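Local coordinates for plasmid pRiA4b Orf3-like domain-containing protein (Methanosarcina mazei, PDB 2I1S), which is of unknown function but belongs to the plasmid pRiA4b ORF-3-like family, at residues 11-16 / 42-47. Sequence-based numbering, arbitrary orientation. Where two conformers were deposited one is given.
Sequences LKLSIK and QAVMDW
L13 meets V44 methyl to methyl, CD1 lying 3.5 Å from CG2, a close approach for two carbons, with the side chains set nearly perpendicular. M45 carries the larger share on the helix side: its CE sits 4.1 Å from CG1 of I15 and 4.3 Å from CB of L13, so the thioether end reaches both inward-facing strand residues. The I15 and M45 chains run antiparallel alongside each other, I15 CD1 level with M45 SD at 4.1 Å. With CG anti to the carbonyl carbon (chi1 -68°), M45 heads for the strand; the bend at chi2 (-44°) then swings SD to the I15 side. M45 CB stands 3.5 Å above the plane of the W47 ring, over the centre. W47 is itself fixed by NE1, hydrogen-bonded to V140 O, and by ring contacts with Y105 and W111. No hydrogen bond joins the two segments. The backbone hydrogen bonds W47 N to Q42 O (2.9 Å) and D46 N to A43 O, with the positive phi of D46 (52°), make a Schellman motif ending helix 34-44. V44 O accepts from R24 NE, linking this helix end to strand 22-29, which pairs with strand 7-15: a helix C-terminus packed on a largely antiparallel mixed sheet, an alpha+beta fold.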
ATOM      1  N   LEU A  11       6.068  -1.955  -9.202  1.00 40.50           N
ATOM      2  CA  LEU A  11       4.675  -1.822  -8.783  1.00 38.30           C
ATOM      3  C   LEU A  11       4.367  -0.383  -8.461  1.00 36.71           C
ATOM      4  O   LEU A  11       5.185   0.274  -7.826  1.00 37.07           O
ATOM      5  CB  LEU A  11       4.426  -2.675  -7.520  1.00 37.85           C
ATOM      6  CG  LEU A  11       4.642  -4.187  -7.662  1.00 39.21           C
ATOM      7  CD1 LEU A  11       4.410  -4.882  -6.308  1.00 35.16           C
ATOM      8  CD2 LEU A  11       3.771  -4.850  -8.793  1.00 33.28           C
ATOM      9  N   LYS A  12       3.214   0.130  -8.879  1.00 34.66           N
ATOM     10  CA  LYS A  12       2.726   1.361  -8.252  1.00 33.01           C
ATOM     11  C   LYS A  12       1.669   1.011  -7.232  1.00 32.90           C
ATOM     12  O   LYS A  12       0.860   0.107  -7.450  1.00 32.37           O
ATOM     13  CB  LYS A  12       2.172   2.343  -9.262  1.00 32.86           C
ATOM     14  CG  LYS A  12       1.939   3.731  -8.696  1.00 30.60           C
ATOM     15  CD  LYS A  12       1.335   4.616  -9.753  1.00 29.21           C
ATOM     16  CE  LYS A  12       0.895   5.921  -9.102  1.00 30.87           C
ATOM     17  NZ  LYS A  12       0.091   6.805  -9.981  1.00 26.57           N
ATOM     18  N   LEU A  13       1.725   1.696  -6.094  1.00 32.87           N
ATOM     19  CA  LEU A  13       0.761   1.544  -4.995  1.00 32.29           C
ATOM     20  C   LEU A  13       0.106   2.880  -4.744  1.00 32.70           C
ATOM     21  O   LEU A  13       0.812   3.861  -4.456  1.00 33.04           O
ATOM     22  CB  LEU A  13       1.448   1.120  -3.711  1.00 31.82           C
ATOM     23  CG  LEU A  13       2.504   0.010  -3.789  1.00 32.80           C
ATOM     24  CD1 LEU A  13       3.044  -0.279  -2.405  1.00 29.14           C
ATOM     25  CD2 LEU A  13       1.971  -1.250  -4.444  1.00 33.25           C
ATOM     26  N   SER A  14      -1.222   2.942  -4.873  0.50 32.55           N
ATOM     27  CA  SER A  14      -1.935   4.193  -4.634  0.50 32.91           C
ATOM     28  C   SER A  14      -3.069   4.023  -3.643  0.50 33.32           C
ATOM     29  O   SER A  14      -3.874   3.100  -3.747  0.50 33.30           O
ATOM     30  CB  SER A  14      -2.428   4.846  -5.950  0.50 32.94           C
ATOM     31  OG  SER A  14      -3.698   4.372  -6.388  0.50 33.33           O
ATOM     32  N   ILE A  15      -3.118   4.919  -2.668  1.00 33.62           N
ATOM     33  CA  ILE A  15      -4.257   4.982  -1.772  1.00 34.39           C
ATOM     34  C   ILE A  15      -5.449   5.508  -2.594  1.00 35.00           C
ATOM     35  O   ILE A  15      -5.395   6.618  -3.172  1.00 34.79           O
ATOM     36  CB  ILE A  15      -3.981   5.885  -0.529  1.00 34.19           C
ATOM     37  CG1 ILE A  15      -2.970   5.245   0.378  1.00 34.30           C
ATOM     38  CG2 ILE A  15      -5.263   6.077   0.300  1.00 34.61           C
ATOM     39  CD1 ILE A  15      -2.580   6.130   1.517  1.00 35.81           C
ATOM     40  N   LYS A  16      -6.509   4.706  -2.660  1.00 35.82           N
ATOM     41  CA  LYS A  16      -7.779   5.150  -3.271  1.00 36.77           C
ATOM     42  C   LYS A  16      -8.576   6.165  -2.463  1.00 36.28           C
ATOM     43  O   LYS A  16      -8.633   6.097  -1.242  1.00 34.60           O
ATOM     44  CB  LYS A  16      -8.713   3.971  -3.426  1.00 37.98           C
ATOM     45  CG  LYS A  16      -8.325   3.017  -4.518  1.00 41.45           C
ATOM     46  CD  LYS A  16      -9.368   1.937  -4.570  1.00 46.28           C
ATOM     47  CE  LYS A  16     -10.743   2.555  -4.762  1.00 49.38           C
ATOM     48  NZ  LYS A  16     -11.601   1.582  -5.512  1.00 54.56           N
ATOM     49  N   GLN A  42       2.866  -2.295   4.029  1.00 33.38           N
ATOM     50  CA  GLN A  42       2.889  -1.738   5.386  1.00 32.93           C
ATOM     51  C   GLN A  42       4.068  -0.785   5.575  1.00 32.67           C
ATOM     52  O   GLN A  42       3.946   0.245   6.264  1.00 32.91           O
ATOM     53  CB  GLN A  42       2.954  -2.848   6.473  1.00 33.69           C
ATOM     54  CG  GLN A  42       1.708  -3.696   6.644  1.00 31.05           C
ATOM     55  CD  GLN A  42       0.516  -2.904   7.106  1.00 29.09           C
ATOM     56  OE1 GLN A  42       0.506  -2.383   8.195  1.00 27.83           O
ATOM     57  NE2 GLN A  42      -0.525  -2.851   6.283  1.00 31.82           N
ATOM     58  N   ALA A  43       5.202  -1.156   4.977  1.00 32.06           N
ATOM     59  CA  ALA A  43       6.467  -0.437   5.069  1.00 32.01           C
ATOM     60  C   ALA A  43       6.420   0.909   4.375  1.00 31.99           C
ATOM     61  O   ALA A  43       6.759   1.917   4.994  1.00 32.02           O
ATOM     62  CB  ALA A  43       7.602  -1.282   4.513  1.00 31.87           C
ATOM     63  N   VAL A  44       5.939   0.935   3.128  1.00 32.66           N
ATOM     64  CA  VAL A  44       5.899   2.181   2.323  1.00 32.55           C
ATOM     65  C   VAL A  44       4.885   3.184   2.822  1.00 32.42           C
ATOM     66  O   VAL A  44       5.091   4.405   2.658  1.00 32.57           O
ATOM     67  CB  VAL A  44       5.759   1.980   0.751  1.00 32.77           C
ATOM     68  CG1 VAL A  44       6.906   1.233   0.228  1.00 31.26           C
ATOM     69  CG2 VAL A  44       4.425   1.314   0.361  1.00 33.04           C
ATOM     70  N   MET A  45       3.836   2.662   3.464  1.00 32.60           N
ATOM     71  CA  MET A  45       2.760   3.463   4.072  1.00 32.52           C
ATOM     72  C   MET A  45       2.975   3.805   5.524  1.00 33.99           C
ATOM     73  O   MET A  45       2.134   4.467   6.146  1.00 35.06           O
ATOM     74  CB  MET A  45       1.415   2.754   3.915  1.00 30.97           C
ATOM     75  CG  MET A  45       0.915   2.678   2.437  1.00 29.77           C
ATOM     76  SD  MET A  45       1.044   4.139   1.380  1.00 19.14           S
ATOM     77  CE  MET A  45       0.641   3.343  -0.155  1.00 25.51           C
ATOM     78  N   ASP A  46       4.084   3.347   6.093  1.00 35.71           N
ATOM     79  CA  ASP A  46       4.368   3.573   7.507  1.00 36.79           C
ATOM     80  C   ASP A  46       3.182   3.151   8.428  1.00 36.63           C
ATOM     81  O   ASP A  46       2.812   3.811   9.426  1.00 36.37           O
ATOM     82  CB  ASP A  46       4.839   5.025   7.693  1.00 38.59           C
ATOM     83  CG  ASP A  46       5.454   5.273   9.058  1.00 41.94           C
ATOM     84  OD1 ASP A  46       5.735   4.278   9.783  1.00 45.25           O
ATOM     85  OD2 ASP A  46       5.664   6.474   9.394  1.00 47.04           O
ATOM     86  N   TRP A  47       2.581   2.019   8.063  1.00 36.35           N
ATOM     87  CA  TRP A  47       1.530   1.415   8.855  1.00 35.20           C
ATOM     88  C   TRP A  47       2.126   0.435   9.887  1.00 34.97           C
ATOM     89  O   TRP A  47       3.313   0.123   9.858  1.00 35.08           O
ATOM     90  CB  TRP A  47       0.498   0.757   7.929  1.00 33.64           C
ATOM     91  CG  TRP A  47      -0.423   1.734   7.229  1.00 33.77           C
ATOM     92  CD1 TRP A  47      -0.774   2.996   7.657  1.00 32.80           C
ATOM     93  CD2 TRP A  47      -1.149   1.521   5.999  1.00 32.23           C
ATOM     94  NE1 TRP A  47      -1.642   3.573   6.769  1.00 33.32           N
ATOM     95  CE2 TRP A  47      -1.892   2.695   5.745  1.00 33.30           C
ATOM     96  CE3 TRP A  47      -1.243   0.452   5.092  1.00 35.01           C
ATOM     97  CZ2 TRP A  47      -2.707   2.839   4.608  1.00 33.49           C
ATOM     98  CZ3 TRP A  47      -2.059   0.606   3.943  1.00 33.01           C
ATOM     99  CH2 TRP A  47      -2.792   1.776   3.736  1.00 31.92           C
TER